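Side-chain contacts in putative alpha-L-fucosidase (Bacteroides thetaiotaomicron, PDB 3EYP), which probably removes alpha-linked L-fucose from glycans as a family 29 glycoside hydrolase: residues Q14-N19 / K159-W164; L381-V386 / T394-E399; G287-L292 / L389-T394. One frame throughout, in Å; residues are numbered along the deposited sequence.

Contact 1. Residues Q14-N19 / K159-W164; sequences QLEWYN and KIWETW
E16 sets its carboxylate obliquely against the W161 indole, and the next residue, W17, offers its ring edge to E162. The two pairs join helix 12-20 to the start of strand 162-164 in the TIM-barrel domain, where the helix lies across the end at which several barrel strands begin. E16 and W161 cross at about a right angle: CD of E16 is 3.8 Å from CE3 of W161, with carboxylate and ring planes inclined by 54°. The E16 chain bends at chi2 (-80°), which brings the carboxylate obliquely up to CE3 and CZ3 of W161 while OE2 forms salt bridges to R20 and K119. With an alanine here, K119 and R20 would probably lose a carboxylate partner, R20 keeping E162, and this flank of W161 would be less covered. CD of K159 lies 3.3 Å above the plane of that ring, toward its rim. In the second pair, OE1 of E162 stands near the W17 ring plane, 3.6 Å from CD1 of W17, and itself forms a salt bridge to R20, so one guanidinium ties both acids together. W17 NE1 is bonded to E253 instead. The other E162 oxygen, OE2, lies in the plane of the W164 ring, 3.4 Å from CD1 of W164.

Contact 2. Residues L381-V386 / T394-E399; sequences LMIEEV and TKWSVE
The W396 indole receives I383 on one face and the methyls of L381 and V398 at its rim. CG2 of I383 sits 3.6 Å above the ring plane, displaced toward the rim. It makes a CH-pi contact 3.9 Å from the centroid of the W396 six-membered ring, 23° off the normal, its nearest atoms being CZ2 and CH2. At the edge, CD1 of L381 approaches CZ3 of W396 to 4.2 Å, near the ring plane, and CG2 of V398, from the indole's own strand, lies in that plane. The torsion of W396 (chi1 59°) sets CG between the backbone N and the carbonyl carbon, from where the ring lies alongside I383, the two side chains running past each other in opposite directions. This is the core of a beta sandwich, the discoidin-like F5/8 type C fold: strands 380-385 and 393-401 belong to different sheets, and the axes of their short segments pass 10.3 Å apart. F451 and L437 also pack on V398, and V425 and L427 on L381. The buried indole NE1 is bonded to A418 O. Toward the start of strand 380-385, L381 meets V398 tip to tip, CD2 of L381 4.0 Å from CG1 of V398.

Contact 3. Residues G287-L292 / L389-T394; sequences GRNSVL and LGHRTT
N289 points its amide at the rim of the H391 imidazole, and these two buried side chains carry the whole contact between residues 287-292 and 389-394. The backbone of N289 is in the left-handed region, and its CB bond is directed toward the other segment. With CG anti to the backbone N (chi1 -171°), the chain extends toward H391, touching W423 of strand 423-432. CG itself comes no nearer than 4.2 Å to CE1 of H391. Beyond it the amide divides. OD1 accepts a hydrogen bond from the backbone N of H421, while ND2 donates to C220 O and lies against the imidazole edge. The ring is met at its edge: ND2 of N289 lies near the imidazole plane, 3.2 Å from CE1 of H391, and the amide is turned almost perpendicular to the ring, 87° between planes. With both ends of the amide bonded to backbone, its rotation is probably well fixed. H391 advances from the opposite direction, and its NE2 is hydrogen-bonded to the backbone N of A222, a group that can only donate, consistent with a lone pair on NE2. Behind the histidine, the turn is tied by R392, whose NH2 donates to L389 O at 3.1 Å with an N-H...O angle of 153°, the oxygen lying in the guanidinium plane. NH2 is also hydrogen-bonded to A4 O, in the N-terminal stretch, and NE to C445 O. G390 has backbone angles at which any side chain would be jammed against the preceding carbonyl. Taken together, this is an interdomain junction: a loop leading into barrel strand 291-295 abuts the loop that opens strand 393-401 of the F5/8 type C beta sandwich.

Overall arrangement
Contact 3 is the middle member of the set. Its centre is about 17 Å from that of contact 1 and about 10 Å from that of contact 2, whereas contacts 1 and 2 lie about 26 Å apart between centres and do not touch. On the barrel side, Y18 OH lies 2.8 Å from N289 O, probably a hydrogen bond, and W17 packs on V291. On the sandwich side, contacts 2 and 3 share T394, and OE2 of E385 lies 2.9 Å from the backbone N of R392 and as far from that of T393, two probable hydrogen bonds. Thus packing at the barrel end, the domain junction and the sandwich core follow one another through touching residues.

Contact 1. Residues Q14-N19 / K159-W164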
loop_
_atom_site.group_PDB
_atom_site.type_symbol
_atom_site.label_atom_id
_atom_site.label_comp_id
_atom_site.label_asym_id
_atom_site.label_seq_id
_atom_site.Cartn_x
_atom_site.Cartn_y
_atom_site.Cartn_z
ATOM N N GLN A 14 0.231 11.663 -3.085
ATOM C CA GLN A 14 1.097 10.720 -2.428
ATOM C C GLN A 14 0.862 10.754 -0.935
ATOM O O GLN A 14 0.873 9.765 -0.292
ATOM C CB GLN A 14 2.561 10.903 -2.815
ATOM C CG GLN A 14 2.815 10.582 -4.290
ATOM C CD GLN A 14 4.204 11.011 -4.749
ATOM O OE1 GLN A 14 4.684 12.078 -4.358
ATOM N NE2 GLN A 14 4.851 10.207 -5.594
ATOM N N LEU A 15 0.589 11.918 -0.393
ATOM C CA LEU A 15 0.280 12.004 1.050
ATOM C C LEU A 15 -1.050 11.291 1.367
ATOM O O LEU A 15 -1.205 10.612 2.360
ATOM C CB LEU A 15 0.202 13.478 1.482
ATOM C CG LEU A 15 1.472 14.312 1.555
ATOM C CD1 LEU A 15 1.027 15.841 1.731
ATOM C CD2 LEU A 15 2.302 13.777 2.751
ATOM N N GLU A 16 -2.029 11.506 0.515
ATOM C CA GLU A 16 -3.372 10.892 0.705
ATOM C C GLU A 16 -3.251 9.351 0.685
ATOM O O GLU A 16 -3.762 8.633 1.549
ATOM C CB GLU A 16 -4.331 11.427 -0.378
ATOM C CG GLU A 16 -5.742 10.783 -0.350
ATOM C CD GLU A 16 -5.771 9.409 -1.020
ATOM O OE1 GLU A 16 -5.208 9.300 -2.141
ATOM O OE2 GLU A 16 -6.345 8.458 -0.421
ATOM N N TRP A 17 -2.478 8.878 -0.278
ATOM C CA TRP A 17 -2.228 7.432 -0.485
ATOM C C TRP A 17 -1.487 6.831 0.693
ATOM O O TRP A 17 -1.855 5.791 1.235
ATOM C CB TRP A 17 -1.449 7.218 -1.794
ATOM C CG TRP A 17 -0.823 5.866 -1.992
ATOM C CD1 TRP A 17 -1.396 4.778 -2.570
ATOM C CD2 TRP A 17 0.532 5.480 -1.666
ATOM N NE1 TRP A 17 -0.491 3.725 -2.625
ATOM C CE2 TRP A 17 0.690 4.124 -2.057
ATOM C CE3 TRP A 17 1.586 6.115 -1.023
ATOM C CZ2 TRP A 17 1.864 3.426 -1.852
ATOM C CZ3 TRP A 17 2.761 5.419 -0.812
ATOM C CH2 TRP A 17 2.896 4.079 -1.241
ATOM N N TYR A 18 -0.472 7.543 1.164
ATOM C CA TYR A 18 0.296 7.046 2.305
ATOM C C TYR A 18 -0.603 6.834 3.537
ATOM O O TYR A 18 -0.471 5.875 4.305
ATOM C CB TYR A 18 1.473 7.998 2.631
ATOM C CG TYR A 18 2.845 7.470 2.301
ATOM C CD1 TYR A 18 3.765 8.256 1.603
ATOM C CD2 TYR A 18 3.240 6.201 2.735
ATOM C CE1 TYR A 18 5.043 7.797 1.348
ATOM C CE2 TYR A 18 4.500 5.720 2.468
ATOM C CZ TYR A 18 5.386 6.508 1.754
ATOM O OH TYR A 18 6.648 6.045 1.498
ATOM N N ASN A 19 -1.513 7.781 3.714
ATOM C CA ASN A 19 -2.376 7.815 4.877
ATOM C C ASN A 19 -3.423 6.695 4.914
ATOM O O ASN A 19 -4.013 6.380 5.966
ATOM C CB ASN A 19 -3.067 9.178 4.977
ATOM C CG ASN A 19 -3.718 9.382 6.332
ATOM O OD1 ASN A 19 -3.149 9.031 7.382
ATOM N ND2 ASN A 19 -4.951 9.869 6.311
ATOM N N LYS A 159 -15.963 8.968 -8.323
ATOM C CA LYS A 159 -14.571 9.462 -8.065
ATOM C C LYS A 159 -13.682 8.249 -7.972
ATOM O O LYS A 159 -14.026 7.266 -7.306
ATOM C CB LYS A 159 -14.433 10.241 -6.741
ATOM C CG LYS A 159 -13.025 10.853 -6.598
ATOM C CD LYS A 159 -12.907 11.878 -5.469
ATOM C CE LYS A 159 -11.626 12.637 -5.606
ATOM N NZ LYS A 159 -11.515 13.718 -4.649
ATOM N N ILE A 160 -12.567 8.315 -8.669
ATOM C CA ILE A 160 -11.620 7.203 -8.741
ATOM C C ILE A 160 -10.298 7.659 -8.074
ATOM O O ILE A 160 -9.713 8.692 -8.456
ATOM C CB ILE A 160 -11.392 6.756 -10.208
ATOM C CG1 ILE A 160 -12.683 6.361 -10.970
ATOM C CG2 ILE A 160 -10.313 5.552 -10.304
ATOM C CD1 ILE A 160 -13.413 5.161 -10.487
ATOM N N TRP A 161 -9.848 6.876 -7.079
ATOM C CA TRP A 161 -8.689 7.262 -6.249
ATOM C C TRP A 161 -7.384 6.510 -6.547
ATOM O O TRP A 161 -6.309 6.890 -6.079
ATOM C CB TRP A 161 -9.016 7.103 -4.767
ATOM C CG TRP A 161 -10.108 7.935 -4.244
ATOM C CD1 TRP A 161 -11.443 7.630 -4.238
ATOM C CD2 TRP A 161 -9.956 9.148 -3.522
ATOM N NE1 TRP A 161 -12.136 8.619 -3.582
ATOM C CE2 TRP A 161 -11.240 9.565 -3.134
ATOM C CE3 TRP A 161 -8.848 9.936 -3.166
ATOM C CZ2 TRP A 161 -11.449 10.738 -2.420
ATOM C CZ3 TRP A 161 -9.067 11.110 -2.462
ATOM C CH2 TRP A 161 -10.352 11.500 -2.101
ATOM N N GLU A 162 -7.499 5.455 -7.325
ATOM C CA GLU A 162 -6.310 4.751 -7.870
ATOM C C GLU A 162 -6.599 4.088 -9.180
ATOM O O GLU A 162 -7.655 3.482 -9.364
ATOM C CB GLU A 162 -5.779 3.705 -6.900
ATOM C CG GLU A 162 -4.398 3.171 -7.255
ATOM C CD GLU A 162 -3.519 2.858 -6.046
ATOM O OE1 GLU A 162 -3.795 3.423 -4.952
ATOM O OE2 GLU A 162 -2.586 2.000 -6.206
ATOM N N THR A 163 -5.643 4.235 -10.098
ATOM C CA THR A 163 -5.633 3.466 -11.372
ATOM C C THR A 163 -4.367 2.656 -11.367
ATOM O O THR A 163 -3.297 3.172 -11.080
ATOM C CB THR A 163 -5.679 4.401 -12.610
ATOM O OG1 THR A 163 -6.951 5.037 -12.685
ATOM C CG2 THR A 163 -5.482 3.668 -13.900
ATOM N N TRP A 164 -4.509 1.367 -11.635
ATOM C CA TRP A 164 -3.398 0.404 -11.522
ATOM C C TRP A 164 -3.020 -0.117 -12.886
ATOM O O TRP A 164 -3.860 -0.710 -13.599
ATOM C CB TRP A 164 -3.801 -0.755 -10.663
ATOM C CG TRP A 164 -2.863 -1.201 -9.617
ATOM C CD1 TRP A 164 -2.677 -0.647 -8.396
ATOM C CD2 TRP A 164 -2.021 -2.348 -9.667
ATOM N NE1 TRP A 164 -1.728 -1.345 -7.695
ATOM C CE2 TRP A 164 -1.334 -2.417 -8.439
ATOM C CE3 TRP A 164 -1.771 -3.321 -10.640
ATOM C CZ2 TRP A 164 -0.422 -3.440 -8.141
ATOM C CZ3 TRP A 164 -0.858 -4.324 -10.341
ATOM C CH2 TRP A 164 -0.219 -4.374 -9.090
#

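Contact 2. Residues L381-V386 / T394-E399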
loop_
_atom_site.group_PDB
_atom_site.type_symbol
_atom_site.label_atom_id
_atom_site.label_comp_id
_atom_site.label_asym_id
_atom_site.label_seq_id
_atom_site.Cartn_x
_atom_site.Cartn_y
_atom_site.Cartn_z
ATOM N N LEU A 381 8.109 -1.328 18.674
ATOM C CA LEU A 381 8.214 0.119 18.642
ATOM C C LEU A 381 7.986 0.632 17.223
ATOM O O LEU A 381 8.070 -0.120 16.230
ATOM C CB LEU A 381 9.546 0.658 19.184
ATOM C CG LEU A 381 10.837 0.184 18.512
ATOM C CD1 LEU A 381 11.142 1.021 17.244
ATOM C CD2 LEU A 381 12.020 0.150 19.489
ATOM N N MET A 382 7.647 1.915 17.188
ATOM C CA MET A 382 7.248 2.610 15.948
ATOM C C MET A 382 7.689 4.067 15.978
ATOM O O MET A 382 7.699 4.740 17.021
ATOM C CB MET A 382 5.724 2.575 15.809
ATOM C CG MET A 382 5.130 3.248 14.524
ATOM S SD MET A 382 3.349 2.731 14.276
ATOM C CE MET A 382 2.572 3.764 15.461
ATOM N N ILE A 383 8.048 4.538 14.805
ATOM C CA ILE A 383 8.536 5.878 14.625
ATOM C C ILE A 383 8.024 6.398 13.275
ATOM O O ILE A 383 7.973 5.652 12.299
ATOM C CB ILE A 383 10.106 5.882 14.749
ATOM C CG1 ILE A 383 10.670 7.300 14.823
ATOM C CG2 ILE A 383 10.819 5.122 13.610
ATOM C CD1 ILE A 383 12.086 7.273 15.348
ATOM N N GLU A 384 7.589 7.649 13.283
ATOM C CA GLU A 384 6.972 8.340 12.122
ATOM C C GLU A 384 7.566 9.706 11.873
ATOM O O GLU A 384 7.601 10.563 12.738
ATOM C CB GLU A 384 5.454 8.491 12.314
ATOM C CG GLU A 384 4.741 7.170 12.523
ATOM C CD GLU A 384 3.278 7.326 12.925
ATOM O OE1 GLU A 384 2.815 8.444 13.225
ATOM O OE2 GLU A 384 2.567 6.312 12.939
ATOM N N GLU A 385 8.024 9.886 10.650
ATOM C CA GLU A 385 8.633 11.119 10.171
ATOM C C GLU A 385 7.593 12.042 9.557
ATOM O O GLU A 385 6.494 11.617 9.121
ATOM C CB GLU A 385 9.736 10.769 9.130
ATOM C CG GLU A 385 10.857 11.741 9.047
ATOM C CD GLU A 385 12.085 11.175 8.290
ATOM O OE1 GLU A 385 11.925 10.158 7.550
ATOM O OE2 GLU A 385 13.197 11.763 8.434
ATOM N N VAL A 386 7.923 13.332 9.590
ATOM C CA VAL A 386 7.116 14.358 8.936
ATOM C C VAL A 386 7.441 14.308 7.444
ATOM O O VAL A 386 8.318 14.950 6.979
ATOM C CB VAL A 386 7.412 15.807 9.528
ATOM C CG1 VAL A 386 6.544 16.876 8.840
ATOM C CG2 VAL A 386 7.156 15.820 11.052
ATOM N N THR A 394 18.596 9.461 8.662
ATOM C CA THR A 394 19.148 8.353 7.909
ATOM C C THR A 394 19.862 7.313 8.718
ATOM O O THR A 394 20.298 6.307 8.173
ATOM C CB THR A 394 20.115 8.808 6.788
ATOM O OG1 THR A 394 21.212 9.551 7.357
ATOM C CG2 THR A 394 19.397 9.646 5.737
ATOM N N LYS A 395 19.961 7.537 10.018
ATOM C CA LYS A 395 20.434 6.477 10.908
ATOM C C LYS A 395 19.862 6.704 12.282
ATOM O O LYS A 395 19.809 7.849 12.747
ATOM C CB LYS A 395 21.984 6.468 10.895
ATOM C CG LYS A 395 22.606 5.379 11.704
ATOM C CD LYS A 395 24.129 5.453 11.597
ATOM C CE LYS A 395 24.784 4.535 12.632
ATOM N NZ LYS A 395 26.241 4.932 12.816
ATOM N N TRP A 396 19.344 5.645 12.870
ATOM C CA TRP A 396 18.739 5.699 14.192
ATOM C C TRP A 396 18.780 4.384 14.946
ATOM O O TRP A 396 18.815 3.260 14.359
ATOM C CB TRP A 396 17.292 6.226 14.143
ATOM C CG TRP A 396 16.349 5.417 13.280
ATOM C CD1 TRP A 396 16.232 5.471 11.935
ATOM C CD2 TRP A 396 15.393 4.467 13.726
ATOM N NE1 TRP A 396 15.250 4.611 11.507
ATOM C CE2 TRP A 396 14.741 3.966 12.597
ATOM C CE3 TRP A 396 15.040 3.970 14.980
ATOM C CZ2 TRP A 396 13.735 2.991 12.677
ATOM C CZ3 TRP A 396 14.061 3.005 15.053
ATOM C CH2 TRP A 396 13.417 2.538 13.909
ATOM N N SER A 397 18.812 4.540 16.257
ATOM C CA SER A 397 18.821 3.384 17.177
ATOM C C SER A 397 17.983 3.669 18.400
ATOM O O SER A 397 17.715 4.803 18.738
ATOM C CB SER A 397 20.212 3.026 17.636
ATOM O OG SER A 397 21.103 2.960 16.569
ATOM N N VAL A 398 17.562 2.590 19.026
ATOM C CA VAL A 398 16.845 2.650 20.278
ATOM C C VAL A 398 17.511 1.710 21.307
ATOM O O VAL A 398 17.912 0.585 21.023
ATOM C CB VAL A 398 15.296 2.353 20.092
ATOM C CG1 VAL A 398 14.528 2.511 21.431
ATOM C CG2 VAL A 398 14.656 3.265 18.986
ATOM N N GLU A 399 17.656 2.268 22.496
ATOM C CA GLU A 399 18.210 1.600 23.668
ATOM C C GLU A 399 17.329 1.765 24.884
ATOM O O GLU A 399 16.379 2.538 24.924
ATOM C CB GLU A 399 19.594 2.182 23.974
ATOM C CG GLU A 399 20.508 2.138 22.769
ATOM C CD GLU A 399 21.769 2.967 22.957
ATOM O OE1 GLU A 399 21.719 3.971 23.720
ATOM O OE2 GLU A 399 22.800 2.616 22.342
#

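Contact 3. Residues G287-L292 / L389-T394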
loop_
_atom_site.group_PDB
_atom_site.type_symbol
_atom_site.label_atom_id
_atom_site.label_comp_id
_atom_site.label_asym_id
_atom_site.label_seq_id
_atom_site.Cartn_x
_atom_site.Cartn_y
_atom_site.Cartn_z
ATOM N N GLY A 287 4.863 -1.070 7.867
ATOM C CA GLY A 287 5.918 -0.778 8.836
ATOM C C GLY A 287 7.319 -0.624 8.222
ATOM O O GLY A 287 8.299 -0.663 8.921
ATOM N N ARG A 288 7.382 -0.525 6.892
ATOM C CA ARG A 288 8.585 -0.198 6.164
ATOM C C ARG A 288 8.333 0.843 5.088
ATOM O O ARG A 288 8.657 0.673 3.921
ATOM C CB ARG A 288 9.246 -1.451 5.523
ATOM C CG ARG A 288 9.657 -2.556 6.468
ATOM C CD ARG A 288 10.358 -3.704 5.701
ATOM N NE ARG A 288 10.935 -4.642 6.650
ATOM C CZ ARG A 288 11.569 -5.752 6.309
ATOM N NH1 ARG A 288 11.685 -6.083 5.042
ATOM N NH2 ARG A 288 12.084 -6.525 7.249
ATOM N N ASN A 289 7.647 1.896 5.481
ATOM C CA ASN A 289 7.539 3.096 4.675
ATOM C C ASN A 289 6.823 2.873 3.336
ATOM O O ASN A 289 7.147 3.465 2.313
ATOM C CB ASN A 289 8.901 3.775 4.468
ATOM C CG ASN A 289 8.787 5.140 3.808
ATOM O OD1 ASN A 289 7.840 5.868 4.065
ATOM N ND2 ASN A 289 9.758 5.502 2.981
ATOM N N SER A 290 5.848 1.975 3.385
ATOM C CA SER A 290 5.082 1.566 2.234
ATOM C C SER A 290 3.588 1.485 2.594
ATOM O O SER A 290 3.136 2.051 3.614
ATOM C CB SER A 290 5.577 0.194 1.740
ATOM O OG SER A 290 4.976 -0.226 0.533
ATOM N N VAL A 291 2.822 0.887 1.678
ATOM C CA VAL A 291 1.370 0.745 1.837
ATOM C C VAL A 291 1.054 -0.694 1.397
ATOM O O VAL A 291 1.672 -1.240 0.450
ATOM C CB VAL A 291 0.560 1.784 0.969
ATOM C CG1 VAL A 291 -0.986 1.386 0.799
ATOM C CG2 VAL A 291 0.687 3.243 1.472
ATOM N N LEU A 292 0.130 -1.317 2.106
ATOM C CA LEU A 292 -0.236 -2.732 1.858
ATOM C C LEU A 292 -1.519 -2.871 1.041
ATOM O O LEU A 292 -2.563 -2.361 1.405
ATOM C CB LEU A 292 -0.345 -3.475 3.176
ATOM C CG LEU A 292 -0.858 -4.937 3.183
ATOM C CD1 LEU A 292 0.006 -5.832 2.252
ATOM C CD2 LEU A 292 -0.951 -5.544 4.646
ATOM N N LEU A 389 8.291 16.897 4.736
ATOM C CA LEU A 389 9.559 17.609 4.927
ATOM C C LEU A 389 10.724 16.779 4.404
ATOM O O LEU A 389 11.882 17.188 4.447
ATOM C CB LEU A 389 9.781 17.974 6.399
ATOM C CG LEU A 389 8.897 19.124 6.907
ATOM C CD1 LEU A 389 9.227 19.495 8.339
ATOM C CD2 LEU A 389 9.001 20.335 5.958
ATOM N N GLY A 390 10.396 15.592 3.907
ATOM C CA GLY A 390 11.394 14.738 3.228
ATOM C C GLY A 390 11.968 13.664 4.092
ATOM O O GLY A 390 11.678 13.599 5.262
ATOM N N HIS A 391 12.732 12.750 3.476
ATOM C CA HIS A 391 13.555 11.816 4.227
ATOM C C HIS A 391 14.719 12.628 4.821
ATOM O O HIS A 391 15.661 13.044 4.119
ATOM C CB HIS A 391 14.146 10.687 3.378
ATOM C CG HIS A 391 13.212 9.519 3.153
ATOM N ND1 HIS A 391 12.860 8.626 4.150
ATOM C CD2 HIS A 391 12.665 9.042 2.011
ATOM C CE1 HIS A 391 12.072 7.685 3.635
ATOM N NE2 HIS A 391 11.937 7.920 2.337
ATOM N N ARG A 392 14.665 12.790 6.133
ATOM C CA ARG A 392 15.650 13.651 6.831
ATOM C C ARG A 392 16.637 12.845 7.612
ATOM O O ARG A 392 17.826 12.972 7.464
ATOM C CB ARG A 392 14.910 14.617 7.769
ATOM C CG ARG A 392 13.959 15.491 7.022
ATOM C CD ARG A 392 13.120 16.347 7.925
ATOM N NE ARG A 392 13.833 17.517 8.402
ATOM C CZ ARG A 392 14.008 18.643 7.723
ATOM N NH1 ARG A 392 14.692 19.625 8.282
ATOM N NH2 ARG A 392 13.560 18.785 6.488
ATOM N N THR A 393 16.105 12.039 8.501
ATOM C CA THR A 393 16.928 11.085 9.308
ATOM C C THR A 393 17.327 9.862 8.498
ATOM O O THR A 393 16.529 9.309 7.721
ATOM C CB THR A 393 16.184 10.688 10.606
ATOM O OG1 THR A 393 15.954 11.900 11.378
ATOM C CG2 THR A 393 16.965 9.642 11.381
ATOM N N THR A 394 18.596 9.461 8.662
ATOM C CA THR A 394 19.148 8.353 7.909
ATOM C C THR A 394 19.862 7.313 8.718
ATOM O O THR A 394 20.298 6.307 8.173
ATOM C CB THR A 394 20.115 8.808 6.788
ATOM O OG1 THR A 394 21.212 9.551 7.357
ATOM C CG2 THR A 394 19.397 9.646 5.737
#